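Local coordinates for PsaG (Dunaliella salina, PDB 6SL5), which binds chlorophyll a and beta-carotene as a small membrane-spanning subunit at the periphery of photosystem I and probably passes light energy to the core, at residues V21-Q26 with E60-D65. Sequence-based numbering, arbitrary orientation.
Sequences VFLPYQ and ETKSKD. With CLA (chlorophyll a), chain B.
L23 points its isobutyl group at the backbone of K64 and D65, packing a helix start, with F22 at the N-cap position, against a pigment-binding loop: helix 23-29 meets the long irregular segment that leads to helix 70-73. About 200 Å² is buried, without a hydrogen bond across; leucine methyls make van der Waals contact with backbone oxygens and a lysine tip. In L23, CG anti to its own N (chi1 -160°) and an extended chi2 (165°) together set both methyls by D65 O; CD2 is also 3.7 Å from D65 CB, while CD1 meets the end of K62 tip to tip. With an alanine here, a gap would probably open between helix and loop, and K62's end would lose what it rests against. The D65 carboxylate is engaged beside the contact, OD2 forming a salt bridge with R27 of helix 23-29. K64 runs past more loosely, its NZ 4.3 Å from P24 CD. T61 and K62, with A16, R19 and F20, form a chlorophyll a pocket. K62 bends at chi3 (43°): NZ approaches L23 CD1 at 4.0 Å, whereas its methylenes lie over the macrocycle, CG 3.4 Å from the magnesium and CD 3.2 Å from the ring nitrogen NA.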
ATOM      1  N   VAL H  21      18.325  25.072  62.094  1.00  0.00           N
ATOM      2  CA  VAL H  21      19.421  24.606  61.257  1.00  0.00           C
ATOM      3  C   VAL H  21      19.104  24.586  59.764  1.00  0.00           C
ATOM      4  O   VAL H  21      20.041  24.565  58.950  1.00  0.00           O
ATOM      5  CB  VAL H  21      19.898  23.215  61.739  1.00  0.00           C
ATOM      6  CG1 VAL H  21      19.023  22.106  61.213  1.00  0.00           C
ATOM      7  CG2 VAL H  21      21.371  22.973  61.423  1.00  0.00           C
ATOM      8  N   PHE H  22      17.841  24.617  59.341  1.00  0.00           N
ATOM      9  CA  PHE H  22      17.529  24.593  57.915  1.00  0.00           C
ATOM     10  C   PHE H  22      16.912  25.882  57.415  1.00  0.00           C
ATOM     11  O   PHE H  22      16.485  25.945  56.261  1.00  0.00           O
ATOM     12  CB  PHE H  22      16.612  23.420  57.592  1.00  0.00           C
ATOM     13  CG  PHE H  22      17.303  22.109  57.652  1.00  0.00           C
ATOM     14  CD1 PHE H  22      18.397  21.864  56.838  1.00  0.00           C
ATOM     15  CD2 PHE H  22      16.894  21.132  58.538  1.00  0.00           C
ATOM     16  CE1 PHE H  22      19.058  20.666  56.890  1.00  0.00           C
ATOM     17  CE2 PHE H  22      17.563  19.934  58.607  1.00  0.00           C
ATOM     18  CZ  PHE H  22      18.633  19.696  57.770  1.00  0.00           C
ATOM     19  N   LEU H  23      16.857  26.900  58.242  1.00  0.00           N
ATOM     20  CA  LEU H  23      16.287  28.163  57.806  1.00  0.00           C
ATOM     21  C   LEU H  23      17.238  28.939  56.887  1.00  0.00           C
ATOM     22  O   LEU H  23      16.783  29.323  55.798  1.00  0.00           O
ATOM     23  CB  LEU H  23      15.837  28.983  59.027  1.00  0.00           C
ATOM     24  CG  LEU H  23      14.815  30.116  58.944  1.00  0.00           C
ATOM     25  CD1 LEU H  23      14.322  30.455  60.333  1.00  0.00           C
ATOM     26  CD2 LEU H  23      15.435  31.342  58.355  1.00  0.00           C
ATOM     27  N   PRO H  24      18.513  29.234  57.246  1.00  0.00           N
ATOM     28  CA  PRO H  24      19.342  29.999  56.298  1.00  0.00           C
ATOM     29  C   PRO H  24      19.637  29.241  55.030  1.00  0.00           C
ATOM     30  O   PRO H  24      19.806  29.867  53.981  1.00  0.00           O
ATOM     31  CB  PRO H  24      20.620  30.296  57.094  1.00  0.00           C
ATOM     32  CG  PRO H  24      20.710  29.210  58.036  1.00  0.00           C
ATOM     33  CD  PRO H  24      19.310  28.967  58.467  1.00  0.00           C
ATOM     34  N   TYR H  25      19.656  27.909  55.090  1.00  0.00           N
ATOM     35  CA  TYR H  25      19.867  27.124  53.888  1.00  0.00           C
ATOM     36  C   TYR H  25      18.662  27.234  52.969  1.00  0.00           C
ATOM     37  O   TYR H  25      18.819  27.340  51.750  1.00  0.00           O
ATOM     38  CB  TYR H  25      20.147  25.671  54.249  1.00  0.00           C
ATOM     39  CG  TYR H  25      20.228  24.782  53.045  1.00  0.00           C
ATOM     40  CD1 TYR H  25      21.139  25.042  52.035  1.00  0.00           C
ATOM     41  CD2 TYR H  25      19.398  23.683  52.912  1.00  0.00           C
ATOM     42  CE1 TYR H  25      21.219  24.233  50.938  1.00  0.00           C
ATOM     43  CE2 TYR H  25      19.483  22.866  51.814  1.00  0.00           C
ATOM     44  CZ  TYR H  25      20.380  23.149  50.824  1.00  0.00           C
ATOM     45  OH  TYR H  25      20.445  22.328  49.726  1.00  0.00           O
ATOM     46  N   GLN H  26      17.451  27.254  53.538  1.00  0.00           N
ATOM     47  CA  GLN H  26      16.249  27.390  52.719  1.00  0.00           C
ATOM     48  C   GLN H  26      16.162  28.779  52.113  1.00  0.00           C
ATOM     49  O   GLN H  26      15.813  28.928  50.936  1.00  0.00           O
ATOM     50  CB  GLN H  26      14.989  27.126  53.536  1.00  0.00           C
ATOM     51  CG  GLN H  26      13.760  27.021  52.656  1.00  0.00           C
ATOM     52  CD  GLN H  26      12.493  27.391  53.374  1.00  0.00           C
ATOM     53  OE1 GLN H  26      12.270  26.982  54.511  1.00  0.00           O
ATOM     54  NE2 GLN H  26      11.653  28.177  52.716  1.00  0.00           N
ATOM     55  N   GLU H  60       9.785  40.857  58.756  1.00  0.00           N
ATOM     56  CA  GLU H  60      10.468  40.274  59.901  1.00  0.00           C
ATOM     57  C   GLU H  60       9.707  40.543  61.192  1.00  0.00           C
ATOM     58  O   GLU H  60       9.404  41.698  61.520  1.00  0.00           O
ATOM     59  CB  GLU H  60      11.891  40.848  59.982  1.00  0.00           C
ATOM     60  CG  GLU H  60      12.729  40.746  58.678  1.00  0.00           C
ATOM     61  CD  GLU H  60      12.484  41.875  57.673  1.00  0.00           C
ATOM     62  OE1 GLU H  60      13.009  41.797  56.542  1.00  0.00           O
ATOM     63  OE2 GLU H  60      11.736  42.819  58.006  1.00  0.00           O
ATOM     64  N   THR H  61       9.359  39.464  61.897  1.00  0.00           N
ATOM     65  CA  THR H  61       8.616  39.541  63.184  1.00  0.00           C
ATOM     66  C   THR H  61       9.469  38.857  64.256  1.00  0.00           C
ATOM     67  O   THR H  61       9.474  39.329  65.411  1.00  0.00           O
ATOM     68  CB  THR H  61       7.243  38.873  63.052  1.00  0.00           C
ATOM     69  OG1 THR H  61       6.643  39.337  61.842  1.00  0.00           O
ATOM     70  CG2 THR H  61       6.332  39.170  64.224  1.00  0.00           C
ATOM     71  N   LYS H  62      10.206  37.822  63.844  1.00  0.00           N
ATOM     72  CA  LYS H  62      11.117  37.043  64.722  1.00  0.00           C
ATOM     73  C   LYS H  62      12.540  37.572  64.504  1.00  0.00           C
ATOM     74  O   LYS H  62      12.687  38.796  64.315  1.00  0.00           O
ATOM     75  CB  LYS H  62      11.007  35.553  64.378  1.00  0.00           C
ATOM     76  CG  LYS H  62      11.296  34.563  65.499  1.00  0.00           C
ATOM     77  CD  LYS H  62      11.306  33.134  65.000  1.00  0.00           C
ATOM     78  CE  LYS H  62      12.032  32.983  63.680  1.00  0.00           C
ATOM     79  NZ  LYS H  62      11.639  31.740  62.977  1.00  0.00           N
ATOM     80  N   SER H  63      13.547  36.699  64.566  1.00  0.00           N
ATOM     81  CA  SER H  63      14.956  37.127  64.363  1.00  0.00           C
ATOM     82  C   SER H  63      15.670  36.153  63.419  1.00  0.00           C
ATOM     83  O   SER H  63      15.190  35.009  63.276  1.00  0.00           O
ATOM     84  CB  SER H  63      15.676  37.262  65.679  1.00  0.00           C
ATOM     85  OG  SER H  63      14.962  38.119  66.556  1.00  0.00           O
ATOM     86  N   LYS H  64      16.738  36.618  62.763  1.00  0.00           N
ATOM     87  CA  LYS H  64      17.538  35.778  61.830  1.00  0.00           C
ATOM     88  C   LYS H  64      16.629  35.158  60.760  1.00  0.00           C
ATOM     89  O   LYS H  64      16.741  33.929  60.554  1.00  0.00           O
ATOM     90  CB  LYS H  64      18.319  34.705  62.594  1.00  0.00           C
ATOM     91  CG  LYS H  64      19.404  34.000  61.789  1.00  0.00           C
ATOM     92  CD  LYS H  64      19.793  32.656  62.361  1.00  0.00           C
ATOM     93  CE  LYS H  64      18.695  31.622  62.231  1.00  0.00           C
ATOM     94  NZ  LYS H  64      19.170  30.264  62.590  1.00  0.00           N
ATOM     95  N   ASP H  65      15.748  35.975  60.165  1.00  0.00           N
ATOM     96  CA  ASP H  65      14.788  35.601  59.083  1.00  0.00           C
ATOM     97  C   ASP H  65      13.639  34.748  59.640  1.00  0.00           C
ATOM     98  O   ASP H  65      13.826  33.528  59.818  1.00  0.00           O
ATOM     99  CB  ASP H  65      15.479  35.052  57.828  1.00  0.00           C
ATOM    100  CG  ASP H  65      14.545  34.893  56.639  1.00  0.00           C
ATOM    101  OD1 ASP H  65      14.841  35.482  55.581  1.00  0.00           O
ATOM    102  OD2 ASP H  65      13.535  34.175  56.779  1.00  0.00           O
TER
HETATM  103 MG   CLA B1602      10.806  32.965  68.419  1.00  0.00          MG
HETATM  104  CHA CLA B1602       8.658  35.544  67.553  1.00  0.00           C
HETATM  105  CHB CLA B1602       8.879  30.717  66.676  1.00  0.00           C
HETATM  106  CHC CLA B1602      12.957  30.634  69.288  1.00  0.00           C
HETATM  107  CHD CLA B1602      12.753  35.333  70.236  1.00  0.00           C
HETATM  108  NA  CLA B1602       8.949  33.103  67.229  1.00  0.00           N
HETATM  109  C1A CLA B1602       8.242  34.208  66.992  1.00  0.00           C
HETATM  110  C2A CLA B1602       7.036  33.941  66.136  1.00  0.00           C
HETATM  111  C3A CLA B1602       7.135  32.426  65.877  1.00  0.00           C
HETATM  112  C4A CLA B1602       8.381  32.034  66.624  1.00  0.00           C
HETATM  113  CMA CLA B1602       5.887  31.555  65.956  1.00  0.00           C
HETATM  114  CAA CLA B1602       7.155  34.693  64.819  1.00  0.00           C
HETATM  115  CBA CLA B1602       5.977  35.637  64.617  1.00  0.00           C
HETATM  116  CGA CLA B1602       5.512  35.542  63.184  1.00  0.00           C
HETATM  117  O1A CLA B1602       6.253  35.906  62.286  1.00  0.00           O
HETATM  118  O2A CLA B1602       4.306  35.067  62.941  1.00  0.00           O
HETATM  119  NB  CLA B1602      10.907  30.973  68.033  1.00  0.00           N
HETATM  120  C1B CLA B1602      10.028  30.209  67.321  1.00  0.00           C
HETATM  121  C2B CLA B1602      10.475  28.836  67.323  1.00  0.00           C
HETATM  122  C3B CLA B1602      11.624  28.828  68.064  1.00  0.00           C
HETATM  123  C4B CLA B1602      11.885  30.193  68.510  1.00  0.00           C
HETATM  124  CMB CLA B1602       9.811  27.658  66.659  1.00  0.00           C
HETATM  125  CAB CLA B1602      12.479  27.663  68.383  1.00  0.00           C
HETATM  126  CBB CLA B1602      11.996  26.266  68.076  1.00  0.00           C
HETATM  127  NC  CLA B1602      12.576  32.996  69.558  1.00  0.00           N
HETATM  128  C1C CLA B1602      13.297  31.908  69.804  1.00  0.00           C
HETATM  129  C2C CLA B1602      14.475  32.180  70.665  1.00  0.00           C
HETATM  130  C3C CLA B1602      14.406  33.523  70.913  1.00  0.00           C
HETATM  131  C4C CLA B1602      13.219  34.020  70.223  1.00  0.00           C
HETATM  132  CMC CLA B1602      15.506  31.193  71.142  1.00  0.00           C
HETATM  133  CAC CLA B1602      15.366  34.333  71.750  1.00  0.00           C
HETATM  134  CBC CLA B1602      15.127  34.038  73.214  1.00  0.00           C
HETATM  135  ND  CLA B1602      10.809  34.905  68.845  1.00  0.00           N
HETATM  136  C1D CLA B1602      11.594  35.769  69.554  1.00  0.00           C
HETATM  137  C2D CLA B1602      11.085  37.136  69.521  1.00  0.00           C
HETATM  138  C3D CLA B1602       9.942  37.028  68.737  1.00  0.00           C
HETATM  139  C4D CLA B1602       9.791  35.701  68.341  1.00  0.00           C
HETATM  140  CMD CLA B1602      11.541  38.443  70.114  1.00  0.00           C
HETATM  141  CAD CLA B1602       8.856  37.812  68.187  1.00  0.00           C
HETATM  142  OBD CLA B1602       8.554  38.940  68.543  1.00  0.00           O
HETATM  143  CBD CLA B1602       7.985  36.887  67.387  1.00  0.00           C
HETATM  144  CGD CLA B1602       6.612  36.840  67.991  1.00  0.00           C
HETATM  145  O1D CLA B1602       6.441  37.074  69.176  1.00  0.00           O
HETATM  146  O2D CLA B1602       5.563  36.533  67.233  1.00  0.00           O
HETATM  147  CED CLA B1602       4.530  37.514  67.161  1.00  0.00           C
HETATM  148  C1  CLA B1602       3.789  33.969  63.754  1.00  0.00           C